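Local coordinates for protein amino Transferase (Eubacterium rectale, PDB 3ELE) that probably transfers amino groups between amino acids and keto acids with pyridoxal-5'-phosphate, as an aminotransferase of the class I and II family, at residues Tyr309-Asp314 with Val377-Ile382; Gly43-Pro48 with Gly332-Phe337; Gln76-Thr81 with Phe292-Val297; Tyr103-Ala108 with Gly258-Pro263. All coordinates share one frame; numbering follows the deposited sequence. Where two conformers were deposited one is given.

Contact 1 of 4, residues Tyr309-Asp314 with Val377-Ile382; sequences YKENRD and VDREMI
The flat carboxamide of N312 is wedged against the start of helix 379-396: CD1 of I382 lies over one face, 3.6 Å from N312 CG, while the two polar ends meet R379 and V377. N312 OD1 rests on the aliphatic root of R379, 3.3 Å from its CB, and N312 ND2 reaches V377 O at 2.7 Å. That last bond is weak, because the N-H points well aside (122°); the stronger acceptor for ND2 is the carbonyl of Y375, so ND2 lies between the carbonyls of Y375 and V377, just ahead of the helix. The R379 guanidinium plane is 23° from that of the amide, its chain running extended from CG to NE. E311 OE1 stands 4.3 Å from R379 NE and well out of the guanidinium plane, an attraction of charges without an N-H aimed at it. D378 is the N-cap of helix 379-396, its OD1 accepting from E380 N at 3.1 Å. The contact packs the side of helix 306-323 against the N-capped first turn of helix 379-396, in the C-terminal part of the class I and II aminotransferase chain.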
loop_
_atom_site.group_PDB
_atom_site.type_symbol
_atom_site.label_atom_id
_atom_site.label_comp_id
_atom_site.label_asym_id
_atom_site.label_seq_id
_atom_site.Cartn_x
_atom_site.Cartn_y
_atom_site.Cartn_z
ATOM N N TYR A 309 -0.648 -5.412 29.000
ATOM C CA TYR A 309 -0.985 -3.999 28.861
ATOM C C TYR A 309 -1.850 -3.474 30.019
ATOM O O TYR A 309 -1.699 -2.301 30.425
ATOM C CB TYR A 309 -1.725 -3.724 27.538
ATOM C CG TYR A 309 -0.939 -3.905 26.239
ATOM C CD1 TYR A 309 0.347 -3.374 26.085
ATOM C CD2 TYR A 309 -1.543 -4.495 25.112
ATOM C CE1 TYR A 309 1.042 -3.483 24.874
ATOM C CE2 TYR A 309 -0.857 -4.591 23.873
ATOM C CZ TYR A 309 0.436 -4.087 23.765
ATOM O OH TYR A 309 1.124 -4.175 22.573
ATOM N N LYS A 310 -2.790 -4.304 30.489
ATOM C CA LYS A 310 -3.682 -3.954 31.622
ATOM C C LYS A 310 -2.849 -3.726 32.874
ATOM O O LYS A 310 -3.080 -2.758 33.584
ATOM C CB LYS A 310 -4.709 -5.048 31.921
ATOM C CG LYS A 310 -5.777 -4.697 32.999
ATOM C CD LYS A 310 -6.273 -5.970 33.669
ATOM C CE LYS A 310 -7.439 -5.732 34.616
ATOM N NZ LYS A 310 -7.182 -4.763 35.751
ATOM N N GLU A 311 -1.912 -4.634 33.142
ATOM C CA GLU A 311 -1.003 -4.520 34.301
ATOM C C GLU A 311 -0.218 -3.207 34.276
ATOM O O GLU A 311 -0.096 -2.555 35.308
ATOM C CB GLU A 311 -0.075 -5.731 34.413
ATOM C CG GLU A 311 -0.783 -6.982 34.913
ATOM C CD GLU A 311 0.152 -8.168 35.182
ATOM O OE1 GLU A 311 1.350 -8.124 34.795
ATOM O OE2 GLU A 311 -0.326 -9.156 35.802
ATOM N N ASN A 312 0.271 -2.816 33.094
ATOM C CA ASN A 312 0.952 -1.516 32.915
ATOM C C ASN A 312 0.013 -0.330 33.168
ATOM O O ASN A 312 0.426 0.622 33.821
ATOM C CB ASN A 312 1.621 -1.381 31.527
ATOM C CG ASN A 312 2.927 -2.194 31.399
ATOM O OD1 ASN A 312 3.354 -2.893 32.317
ATOM N ND2 ASN A 312 3.549 -2.099 30.234
ATOM N N ARG A 313 -1.234 -0.409 32.673
ATOM C CA ARG A 313 -2.249 0.638 32.900
ATOM C C ARG A 313 -2.447 0.871 34.386
ATOM O O ARG A 313 -2.343 1.993 34.843
ATOM C CB ARG A 313 -3.620 0.279 32.296
ATOM C CG ARG A 313 -4.676 1.415 32.392
ATOM C CD ARG A 313 -6.117 0.909 32.224
ATOM N NE ARG A 313 -6.444 -0.124 33.205
ATOM C CZ ARG A 313 -7.634 -0.712 33.357
ATOM N NH1 ARG A 313 -8.679 -0.364 32.630
ATOM N NH2 ARG A 313 -7.791 -1.651 34.284
ATOM N N ASP A 314 -2.723 -0.208 35.114
ATOM C CA ASP A 314 -2.982 -0.162 36.559
ATOM C C ASP A 314 -1.791 0.359 37.368
ATOM O O ASP A 314 -1.957 1.137 38.299
ATOM C CB ASP A 314 -3.393 -1.557 37.072
ATOM C CG ASP A 314 -4.704 -2.047 36.477
ATOM O OD1 ASP A 314 -5.431 -1.228 35.919
ATOM O OD2 ASP A 314 -5.029 -3.245 36.584
ATOM N N VAL A 377 5.118 -0.204 27.068
ATOM C CA VAL A 377 6.481 -0.001 27.543
ATOM C C VAL A 377 6.781 -1.103 28.534
ATOM O O VAL A 377 5.891 -1.881 28.890
ATOM C CB VAL A 377 6.619 1.382 28.265
ATOM C CG1 VAL A 377 6.241 2.555 27.322
ATOM C CG2 VAL A 377 5.773 1.424 29.565
ATOM N N ASP A 378 8.023 -1.125 29.014
ATOM C CA ASP A 378 8.465 -2.124 29.960
ATOM C C ASP A 378 7.880 -1.812 31.340
ATOM O O ASP A 378 7.989 -0.681 31.824
ATOM C CB ASP A 378 9.992 -2.144 30.017
ATOM C CG ASP A 378 10.540 -3.424 30.606
ATOM O OD1 ASP A 378 10.210 -3.787 31.765
ATOM O OD2 ASP A 378 11.346 -4.065 29.895
ATOM N N ARG A 379 7.279 -2.828 31.964
ATOM C CA ARG A 379 6.661 -2.717 33.290
ATOM C C ARG A 379 7.618 -2.139 34.346
ATOM O O ARG A 379 7.227 -1.272 35.117
ATOM C CB ARG A 379 6.118 -4.089 33.739
ATOM C CG ARG A 379 5.412 -4.088 35.099
ATOM C CD ARG A 379 4.694 -5.412 35.415
ATOM N NE ARG A 379 4.053 -5.319 36.731
ATOM C CZ ARG A 379 4.632 -5.575 37.910
ATOM N NH1 ARG A 379 5.909 -5.994 38.003
ATOM N NH2 ARG A 379 3.916 -5.417 39.031
ATOM N N GLU A 380 8.868 -2.608 34.356
ATOM C CA GLU A 380 9.867 -2.144 35.338
ATOM C C GLU A 380 10.237 -0.663 35.141
ATOM O O GLU A 380 10.534 0.015 36.127
ATOM C CB GLU A 380 11.122 -3.042 35.365
ATOM C CG GLU A 380 10.851 -4.565 35.458
ATOM C CD GLU A 380 9.789 -4.956 36.491
ATOM O OE1 GLU A 380 10.026 -4.784 37.702
ATOM O OE2 GLU A 380 8.720 -5.460 36.074
HETATM N N MSE A 381 10.208 -0.181 33.888
HETATM C CA MSE A 381 10.486 1.222 33.588
HETATM C C MSE A 381 9.394 2.099 34.231
HETATM O O MSE A 381 9.702 3.168 34.758
HETATM C CB MSE A 381 10.609 1.458 32.066
HETATM C CG MSE A 381 10.916 2.886 31.653
HETATM SE SE MSE A 381 9.321 4.036 31.685
HETATM C CE MSE A 381 8.612 3.785 29.882
ATOM N N ILE A 382 8.129 1.649 34.185
ATOM C CA ILE A 382 7.007 2.386 34.816
ATOM C C ILE A 382 7.265 2.575 36.327
ATOM O O ILE A 382 7.099 3.674 36.844
ATOM C CB ILE A 382 5.610 1.708 34.618
ATOM C CG1 ILE A 382 5.248 1.609 33.140
ATOM C CG2 ILE A 382 4.516 2.518 35.332
ATOM C CD1 ILE A 382 3.875 0.982 32.885
#

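Contact 2 of 4, residues Gly43-Pro48 with Gly332-Phe337; sequences GNPSIP and GAFYMF
G43 passes the beginning of strand 335-339 with its CA 7.7 Å from that of F334, and the irregular loop 43-48 exchanges no backbone hydrogen bond with 332-337, so the link rests on two aromatic side chains reaching across. F334 puts the edge of its ring to the G43 carbonyl, with CE1 3.6 Å from G43 O. Its CG sits between the backbone N and the carbonyl carbon (chi1 47°), which swings the ring out toward the loop, and CZ ends 4.4 Å from P45 CD. Y335 arrives beside it: F334 CD1 lies over one face of the tyrosine ring, 3.7 Å above the plane and displaced toward the rim. At the Y335 edge, CE1 touches G43 CA at 3.8 Å, the glycine leaving room for this approach. The Y335 hydroxyl OH is 3.5 Å from G43 O, a weak contact; its stronger partner is Y220 OH. The same Y220 meets F334 edge-to-face and belongs to the pyridoxal-5'-phosphate pocket; Y309 packs on F334 as well. On the loop, N44 touches Y72 of the second subunit, a residue that also binds cofactor across the dimer. With Y335 about 4 Å from the cofactor, an N-terminal loop and a C-terminal strand meet here beside the active site, as in dimeric class I and II aminotransferases.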
loop_
_atom_site.group_PDB
_atom_site.type_symbol
_atom_site.label_atom_id
_atom_site.label_comp_id
_atom_site.label_asym_id
_atom_site.label_seq_id
_atom_site.Cartn_x
_atom_site.Cartn_y
_atom_site.Cartn_z
ATOM N N GLY A 43 3.853 5.080 20.171
ATOM C CA GLY A 43 2.856 4.048 20.436
ATOM C C GLY A 43 3.003 2.738 19.683
ATOM O O GLY A 43 2.059 2.313 19.008
ATOM N N ASN A 44 4.150 2.073 19.831
ATOM C CA ASN A 44 4.423 0.811 19.126
ATOM C C ASN A 44 4.034 -0.409 19.940
ATOM O O ASN A 44 4.355 -0.461 21.131
ATOM C CB ASN A 44 5.913 0.683 18.784
ATOM C CG ASN A 44 6.402 1.719 17.782
ATOM O OD1 ASN A 44 7.553 2.127 17.853
ATOM N ND2 ASN A 44 5.547 2.140 16.844
ATOM N N PRO A 45 3.326 -1.394 19.324
ATOM C CA PRO A 45 3.080 -2.664 20.004
ATOM C C PRO A 45 4.354 -3.229 20.659
ATOM O O PRO A 45 5.400 -3.302 20.016
ATOM C CB PRO A 45 2.590 -3.576 18.871
ATOM C CG PRO A 45 1.847 -2.664 17.988
ATOM C CD PRO A 45 2.627 -1.360 18.018
ATOM N N SER A 46 4.251 -3.548 21.947
ATOM C CA SER A 46 5.357 -4.054 22.740
ATOM C C SER A 46 5.244 -5.522 23.180
ATOM O O SER A 46 6.222 -6.050 23.714
ATOM C CB SER A 46 5.537 -3.145 23.952
ATOM O OG SER A 46 4.344 -3.074 24.694
ATOM N N ILE A 47 4.086 -6.171 22.990
ATOM C CA ILE A 47 3.910 -7.609 23.346
ATOM C C ILE A 47 4.127 -8.445 22.070
ATOM O O ILE A 47 3.756 -7.980 20.978
ATOM C CB ILE A 47 2.532 -7.928 24.025
ATOM C CG1 ILE A 47 1.322 -7.732 23.061
ATOM C CG2 ILE A 47 2.374 -7.090 25.318
ATOM C CD1 ILE A 47 -0.064 -8.012 23.708
ATOM N N PRO A 48 4.755 -9.644 22.184
ATOM C CA PRO A 48 4.951 -10.456 20.988
ATOM C C PRO A 48 3.646 -11.058 20.468
ATOM O O PRO A 48 2.692 -11.250 21.239
ATOM C CB PRO A 48 5.884 -11.563 21.472
ATOM C CG PRO A 48 5.564 -11.711 22.863
ATOM C CD PRO A 48 5.316 -10.323 23.365
ATOM N N GLY A 332 -9.571 1.194 27.191
ATOM C CA GLY A 332 -8.955 0.481 26.074
ATOM C C GLY A 332 -7.762 1.192 25.474
ATOM O O GLY A 332 -7.403 2.282 25.922
ATOM N N ALA A 333 -7.145 0.558 24.465
ATOM C CA ALA A 333 -5.908 1.049 23.828
ATOM C C ALA A 333 -4.740 1.018 24.859
ATOM O O ALA A 333 -4.871 0.383 25.937
ATOM C CB ALA A 333 -6.112 2.443 23.194
ATOM N N PHE A 334 -3.604 1.629 24.532
ATOM C CA PHE A 334 -2.442 1.637 25.455
ATOM C C PHE A 334 -1.811 3.021 25.664
ATOM O O PHE A 334 -0.589 3.171 25.767
ATOM C CB PHE A 334 -1.438 0.511 25.146
ATOM C CG PHE A 334 -1.073 0.350 23.682
ATOM C CD1 PHE A 334 -0.526 1.409 22.942
ATOM C CD2 PHE A 334 -1.161 -0.914 23.074
ATOM C CE1 PHE A 334 -0.138 1.224 21.601
ATOM C CE2 PHE A 334 -0.762 -1.109 21.738
ATOM C CZ PHE A 334 -0.259 -0.045 21.000
ATOM N N TYR A 335 -2.696 4.017 25.786
ATOM C CA TYR A 335 -2.329 5.405 26.009
ATOM C C TYR A 335 -3.085 5.933 27.229
ATOM O O TYR A 335 -4.299 5.706 27.350
ATOM C CB TYR A 335 -2.710 6.221 24.788
ATOM C CG TYR A 335 -2.211 5.648 23.498
ATOM C CD1 TYR A 335 -0.866 5.743 23.144
ATOM C CD2 TYR A 335 -3.075 4.968 22.638
ATOM C CE1 TYR A 335 -0.392 5.192 21.948
ATOM C CE2 TYR A 335 -2.619 4.419 21.456
ATOM C CZ TYR A 335 -1.273 4.533 21.110
ATOM O OH TYR A 335 -0.822 4.004 19.934
HETATM N N MSE A 336 -2.383 6.598 28.144
HETATM C CA MSE A 336 -3.040 7.235 29.271
HETATM C C MSE A 336 -3.056 8.750 29.049
HETATM O O MSE A 336 -2.019 9.355 28.727
HETATM C CB MSE A 336 -2.387 6.874 30.582
HETATM C CG MSE A 336 -3.224 7.329 31.789
HETATM SE SE MSE A 336 -2.658 6.497 33.352
HETATM C CE MSE A 336 -3.218 4.732 32.926
ATOM N N PHE A 337 -4.232 9.341 29.253
ATOM C CA PHE A 337 -4.465 10.772 29.059
ATOM C C PHE A 337 -4.438 11.400 30.462
ATOM O O PHE A 337 -5.303 11.105 31.304
ATOM C CB PHE A 337 -5.802 10.969 28.318
ATOM C CG PHE A 337 -5.784 12.078 27.315
ATOM C CD1 PHE A 337 -4.887 12.046 26.256
ATOM C CD2 PHE A 337 -6.704 13.132 27.380
ATOM C CE1 PHE A 337 -4.852 13.067 25.325
ATOM C CE2 PHE A 337 -6.694 14.141 26.429
ATOM C CZ PHE A 337 -5.776 14.096 25.392
#

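Contact 3 of 4, residues Gln76-Thr81 with Phe292-Val297; sequences QGDVET and FQKMIV
Q293 crosses from helix 290-296 to the turn that starts helix 79-93, touching it at CB and again from CD outward. CB lies 3.6 Å from T81 OG1; CG, set beside the backbone N (chi1 -68°), leads into an extended run that brings CD 3.8 Å from G77 CA. At the tip, OE1 accepts from D78 N at 2.8 Å, the donor lying in the carbonyl plane at a C=O...N angle of 150°, and it also presses on G77 CA. NE2 is engaged beyond the two segments by T73 OG1 and A288 O, so both ends of the amide are spoken for and its orientation is fixed. T81 OG1 donates to the backbone O of Q293 at 2.6 Å from above the carbonyl plane, 73° out of it. V297 CG2 packs against T81 OG1 at 3.6 Å. D78, the N-cap residue of helix 79-93, spends its carboxylate elsewhere than on capping: OD2 takes K294 NZ at 2.7 Å on its syn side, the lysine bending at its last torsion to arrive, and a water is weakly bound to both D78 OD1 and K294 NZ. The contact is thus mostly polar: a backbone N-H, a backbone carbonyl and a salt bridge tie the helix start to its neighbour, and the charge pair is partly exposed.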
loop_
_atom_site.group_PDB
_atom_site.type_symbol
_atom_site.label_atom_id
_atom_site.label_comp_id
_atom_site.label_asym_id
_atom_site.label_seq_id
_atom_site.Cartn_x
_atom_site.Cartn_y
_atom_site.Cartn_z
ATOM N N GLN A 76 -9.485 -7.608 -3.937
ATOM C CA GLN A 76 -10.174 -7.588 -2.656
ATOM C C GLN A 76 -9.675 -8.592 -1.634
ATOM O O GLN A 76 -10.057 -8.483 -0.487
ATOM C CB GLN A 76 -11.708 -7.717 -2.817
ATOM C CG GLN A 76 -12.290 -9.059 -3.346
ATOM C CD GLN A 76 -12.394 -9.144 -4.866
ATOM O OE1 GLN A 76 -11.512 -8.692 -5.595
ATOM N NE2 GLN A 76 -13.460 -9.754 -5.339
ATOM N N GLY A 77 -8.846 -9.558 -2.054
ATOM C CA GLY A 77 -8.239 -10.567 -1.196
ATOM C C GLY A 77 -8.839 -11.932 -1.442
ATOM O O GLY A 77 -9.916 -12.034 -2.042
ATOM N N ASP A 78 -8.145 -12.981 -0.978
ATOM C CA ASP A 78 -8.629 -14.360 -1.070
ATOM C C ASP A 78 -10.027 -14.479 -0.458
ATOM O O ASP A 78 -10.286 -13.940 0.633
ATOM C CB ASP A 78 -7.734 -15.342 -0.271
ATOM C CG ASP A 78 -6.411 -15.683 -0.945
ATOM O OD1 ASP A 78 -6.269 -15.522 -2.172
ATOM O OD2 ASP A 78 -5.504 -16.175 -0.220
ATOM N N VAL A 79 -10.900 -15.222 -1.127
ATOM C CA VAL A 79 -12.256 -15.468 -0.622
ATOM C C VAL A 79 -12.196 -16.249 0.710
ATOM O O VAL A 79 -13.007 -16.017 1.578
ATOM C CB VAL A 79 -13.153 -16.183 -1.686
ATOM C CG1 VAL A 79 -12.677 -17.630 -1.954
ATOM C CG2 VAL A 79 -14.615 -16.164 -1.270
ATOM N N GLU A 80 -11.194 -17.113 0.875
ATOM C CA GLU A 80 -10.997 -17.907 2.101
ATOM C C GLU A 80 -10.631 -17.039 3.310
ATOM O O GLU A 80 -11.051 -17.318 4.443
ATOM C CB GLU A 80 -9.946 -19.005 1.904
ATOM C CG GLU A 80 -10.335 -20.081 0.871
ATOM C CD GLU A 80 -9.972 -19.756 -0.598
ATOM O OE1 GLU A 80 -9.370 -18.681 -0.921
ATOM O OE2 GLU A 80 -10.295 -20.621 -1.438
ATOM N N THR A 81 -9.841 -15.995 3.051
ATOM C CA THR A 81 -9.471 -15.019 4.063
ATOM C C THR A 81 -10.697 -14.177 4.454
ATOM O O THR A 81 -11.012 -14.055 5.640
ATOM C CB THR A 81 -8.293 -14.162 3.599
ATOM O OG1 THR A 81 -7.169 -15.038 3.402
ATOM C CG2 THR A 81 -7.949 -13.070 4.640
ATOM N N PHE A 292 0.344 -13.275 4.547
ATOM C CA PHE A 292 -0.448 -12.814 5.705
ATOM C C PHE A 292 -1.949 -13.044 5.537
ATOM O O PHE A 292 -2.606 -13.376 6.514
ATOM C CB PHE A 292 -0.070 -11.388 6.117
ATOM C CG PHE A 292 1.392 -11.255 6.463
ATOM C CD1 PHE A 292 1.926 -11.940 7.552
ATOM C CD2 PHE A 292 2.252 -10.496 5.693
ATOM C CE1 PHE A 292 3.294 -11.851 7.848
ATOM C CE2 PHE A 292 3.616 -10.399 5.993
ATOM C CZ PHE A 292 4.128 -11.075 7.049
ATOM N N GLN A 293 -2.486 -12.913 4.322
ATOM C CA GLN A 293 -3.895 -13.271 4.069
ATOM C C GLN A 293 -4.167 -14.731 4.410
ATOM O O GLN A 293 -5.143 -15.031 5.091
ATOM C CB GLN A 293 -4.313 -13.049 2.615
ATOM C CG GLN A 293 -4.362 -11.594 2.162
ATOM C CD GLN A 293 -5.092 -11.438 0.837
ATOM O OE1 GLN A 293 -6.198 -11.951 0.683
ATOM N NE2 GLN A 293 -4.493 -10.707 -0.114
ATOM N N LYS A 294 -3.285 -15.623 3.943
ATOM C CA LYS A 294 -3.418 -17.060 4.180
ATOM C C LYS A 294 -3.227 -17.403 5.664
ATOM O O LYS A 294 -3.941 -18.253 6.194
ATOM C CB LYS A 294 -2.517 -17.873 3.232
ATOM C CG LYS A 294 -2.870 -17.596 1.740
ATOM C CD LYS A 294 -2.113 -18.462 0.770
ATOM C CE LYS A 294 -1.964 -17.824 -0.610
ATOM N NZ LYS A 294 -3.194 -17.212 -1.195
HETATM N N MSE A 295 -2.303 -16.700 6.324
HETATM C CA MSE A 295 -2.039 -16.886 7.764
HETATM C C MSE A 295 -3.244 -16.478 8.636
HETATM O O MSE A 295 -3.557 -17.160 9.620
HETATM C CB MSE A 295 -0.756 -16.123 8.174
HETATM C CG MSE A 295 -0.414 -16.076 9.673
HETATM SE SE MSE A 295 -1.339 -14.705 10.714
HETATM C CE MSE A 295 -0.697 -13.129 9.845
ATOM N N ILE A 296 -3.889 -15.358 8.290
ATOM C CA ILE A 296 -5.058 -14.820 9.035
ATOM C C ILE A 296 -6.243 -15.814 9.131
ATOM O O ILE A 296 -6.989 -15.785 10.120
ATOM C CB ILE A 296 -5.498 -13.375 8.502
ATOM C CG1 ILE A 296 -4.821 -12.247 9.303
ATOM C CG2 ILE A 296 -6.985 -13.114 8.600
ATOM C CD1 ILE A 296 -3.517 -11.865 8.805
ATOM N N VAL A 297 -6.375 -16.696 8.132
ATOM C CA VAL A 297 -7.408 -17.740 8.102
ATOM C C VAL A 297 -7.397 -18.588 9.387
ATOM O O VAL A 297 -8.466 -18.930 9.902
ATOM C CB VAL A 297 -7.251 -18.665 6.848
ATOM C CG1 VAL A 297 -8.247 -19.857 6.865
ATOM C CG2 VAL A 297 -7.416 -17.859 5.581
HETATM O O HOH W 1 -5.865 -18.097 -3.118
#

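Contact 4 of 4, residues Tyr103-Ala108 with Gly258-Pro263; sequences YMTMGA and GYVLVP. With PLP (pyridoxal-5'-phosphate), chain E.
G258 O accepts from T105 N in a nearly straight bond of 2.9 Å (177° at the hydrogen), and the CA and CE of M104 also lie against it. G258 N answers to T105 O, and at the other end Y103 and V260 exchange both N-H...O bonds, making two antiparallel hydrogen-bonded pairs with the non-hydrogen-bonded M104-Y259 between them. There Y259 CA lies 3.2 Å from Y103 O, a C-H...O contact, and M104, bent at chi2 and chi3, lays SE 4.1 Å from Y259 CB. On the face shared by Y103, T105 and V260, T105 CG2 meets V260 CG2 at 3.9 Å, while T105 OG1 bonds S111 OG. Past the strand, A108 N at the start of helix 108-119 donates to phosphate O1P of pyridoxal-5'-phosphate at 2.7 Å. The arrangement is the edge of the mixed seven-stranded sheet of fold-type I aminotransferases, its strand 102-105 leading into the phosphate-binding helix start.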
loop_
_atom_site.group_PDB
_atom_site.type_symbol
_atom_site.label_atom_id
_atom_site.label_comp_id
_atom_site.label_asym_id
_atom_site.label_seq_id
_atom_site.Cartn_x
_atom_site.Cartn_y
_atom_site.Cartn_z
ATOM N N TYR A 103 -12.849 -6.273 2.165
ATOM C CA TYR A 103 -11.804 -5.894 1.192
ATOM C C TYR A 103 -10.500 -5.908 1.983
ATOM O O TYR A 103 -10.356 -5.108 2.900
ATOM C CB TYR A 103 -12.094 -4.519 0.581
ATOM C CG TYR A 103 -11.099 -4.065 -0.461
ATOM C CD1 TYR A 103 -9.911 -3.453 -0.091
ATOM C CD2 TYR A 103 -11.342 -4.228 -1.812
ATOM C CE1 TYR A 103 -8.981 -3.032 -1.026
ATOM C CE2 TYR A 103 -10.416 -3.816 -2.754
ATOM C CZ TYR A 103 -9.237 -3.209 -2.357
ATOM O OH TYR A 103 -8.294 -2.779 -3.271
HETATM N N MSE A 104 -9.570 -6.800 1.640
HETATM C CA MSE A 104 -8.317 -6.943 2.386
HETATM C C MSE A 104 -7.350 -5.818 2.011
HETATM O O MSE A 104 -7.132 -5.556 0.831
HETATM C CB MSE A 104 -7.663 -8.311 2.164
HETATM C CG MSE A 104 -8.583 -9.518 2.466
HETATM SE SE MSE A 104 -9.431 -9.471 4.193
HETATM C CE MSE A 104 -7.849 -9.632 5.294
ATOM N N THR A 105 -6.784 -5.182 3.034
ATOM C CA THR A 105 -5.917 -4.016 2.875
ATOM C C THR A 105 -4.559 -4.225 3.536
ATOM O O THR A 105 -4.344 -5.194 4.257
ATOM C CB THR A 105 -6.571 -2.745 3.474
ATOM O OG1 THR A 105 -6.723 -2.913 4.892
ATOM C CG2 THR A 105 -7.924 -2.428 2.816
HETATM N N MSE A 106 -3.670 -3.272 3.289
HETATM C CA MSE A 106 -2.322 -3.254 3.817
HETATM C C MSE A 106 -2.245 -2.387 5.068
HETATM O O MSE A 106 -1.481 -1.417 5.124
HETATM C CB MSE A 106 -1.376 -2.795 2.707
HETATM C CG MSE A 106 -1.450 -3.788 1.509
HETATM SE SE MSE A 106 -0.115 -3.495 0.216
HETATM C CE MSE A 106 -0.795 -1.891 -0.415
ATOM N N GLY A 107 -3.046 -2.757 6.071
ATOM C CA GLY A 107 -3.135 -2.049 7.342
ATOM C C GLY A 107 -4.237 -1.008 7.381
ATOM O O GLY A 107 -4.884 -0.712 6.364
ATOM N N ALA A 108 -4.449 -0.477 8.590
ATOM C CA ALA A 108 -5.457 0.525 8.875
ATOM C C ALA A 108 -5.249 1.838 8.129
ATOM O O ALA A 108 -6.222 2.459 7.770
ATOM C CB ALA A 108 -5.549 0.785 10.378
ATOM N N GLY A 258 -4.922 -5.706 7.023
ATOM C CA GLY A 258 -6.157 -5.307 7.639
ATOM C C GLY A 258 -7.292 -5.416 6.659
ATOM O O GLY A 258 -7.204 -6.164 5.685
ATOM N N TYR A 259 -8.346 -4.653 6.900
ATOM C CA TYR A 259 -9.484 -4.678 5.997
ATOM C C TYR A 259 -10.382 -3.475 6.131
ATOM O O TYR A 259 -10.247 -2.683 7.075
ATOM C CB TYR A 259 -10.326 -5.963 6.180
ATOM C CG TYR A 259 -10.958 -6.187 7.556
ATOM C CD1 TYR A 259 -12.102 -5.469 7.965
ATOM C CD2 TYR A 259 -10.451 -7.157 8.432
ATOM C CE1 TYR A 259 -12.699 -5.683 9.212
ATOM C CE2 TYR A 259 -11.062 -7.391 9.686
ATOM C CZ TYR A 259 -12.185 -6.646 10.059
ATOM O OH TYR A 259 -12.787 -6.847 11.281
ATOM N N VAL A 260 -11.255 -3.356 5.129
ATOM C CA VAL A 260 -12.372 -2.433 5.090
ATOM C C VAL A 260 -13.604 -3.359 5.002
ATOM O O VAL A 260 -13.682 -4.234 4.122
ATOM C CB VAL A 260 -12.356 -1.467 3.900
ATOM C CG1 VAL A 260 -13.664 -0.651 3.868
ATOM C CG2 VAL A 260 -11.139 -0.517 3.991
ATOM N N LEU A 261 -14.547 -3.158 5.913
ATOM C CA LEU A 261 -15.770 -3.942 5.966
ATOM C C LEU A 261 -16.883 -3.055 5.431
ATOM O O LEU A 261 -17.098 -1.956 5.969
ATOM C CB LEU A 261 -16.033 -4.352 7.408
ATOM C CG LEU A 261 -17.306 -5.083 7.803
ATOM C CD1 LEU A 261 -17.499 -6.346 7.017
ATOM C CD2 LEU A 261 -17.241 -5.341 9.307
ATOM N N VAL A 262 -17.550 -3.512 4.366
ATOM C CA VAL A 262 -18.673 -2.781 3.712
ATOM C C VAL A 262 -19.994 -3.591 3.902
ATOM O O VAL A 262 -20.274 -4.492 3.105
ATOM C CB VAL A 262 -18.397 -2.529 2.205
ATOM C CG1 VAL A 262 -19.521 -1.696 1.571
ATOM C CG2 VAL A 262 -17.069 -1.802 1.999
ATOM N N PRO A 263 -20.816 -3.264 4.933
ATOM C CA PRO A 263 -22.093 -3.994 5.154
ATOM C C PRO A 263 -23.085 -3.911 3.996
ATOM O O PRO A 263 -23.032 -2.970 3.212
ATOM C CB PRO A 263 -22.691 -3.300 6.399
ATOM C CG PRO A 263 -21.549 -2.613 7.040
ATOM C CD PRO A 263 -20.635 -2.214 5.948
HETATM N N1 PLP E . -5.612 4.303 13.833
HETATM C C2 PLP E . -5.139 4.637 15.104
HETATM C C2A PLP E . -6.042 5.356 16.053
HETATM C C3 PLP E . -3.835 4.271 15.497
HETATM O O3 PLP E . -3.368 4.580 16.752
HETATM C C4 PLP E . -2.979 3.600 14.592
HETATM C C4A PLP E . -1.497 3.649 14.916
HETATM O O4A PLP E . -0.818 4.609 14.549
HETATM C C5 PLP E . -3.488 3.269 13.299
HETATM C C6 PLP E . -4.807 3.630 12.929
HETATM C C5A PLP E . -2.652 2.581 12.240
HETATM O O4P PLP E . -2.755 1.192 12.260
HETATM P P PLP E . -2.015 0.377 11.083
HETATM O O1P PLP E . -2.812 -0.847 10.735
HETATM O O2P PLP E . -0.686 -0.109 11.584
HETATM O O3P PLP E . -1.816 1.211 9.860
#

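From the N terminus, segment 43-48 opens contact 2, then 76-81 opens contact 3 and 103-108 opens contact 4. Contact 4 closes first, at 258-263, and contact 3 next, at 292-297; both therefore nest inside the loop that contact 2 closes at 332-337, with contact 4 nested inside contact 3. Contact 1 crosses contact 2: it opens at 309-314, before that closure, and closes at 377-382, near the C terminus. Contacts 3 and 4 adjoin, Q76 O lying 2.8 Å from M104 N, and tie helices to the edge of the large sheet. Contacts 1 and 2 meet through Y309 and S46, joining the C-terminal helices and four-stranded sheet to the N-terminal loop.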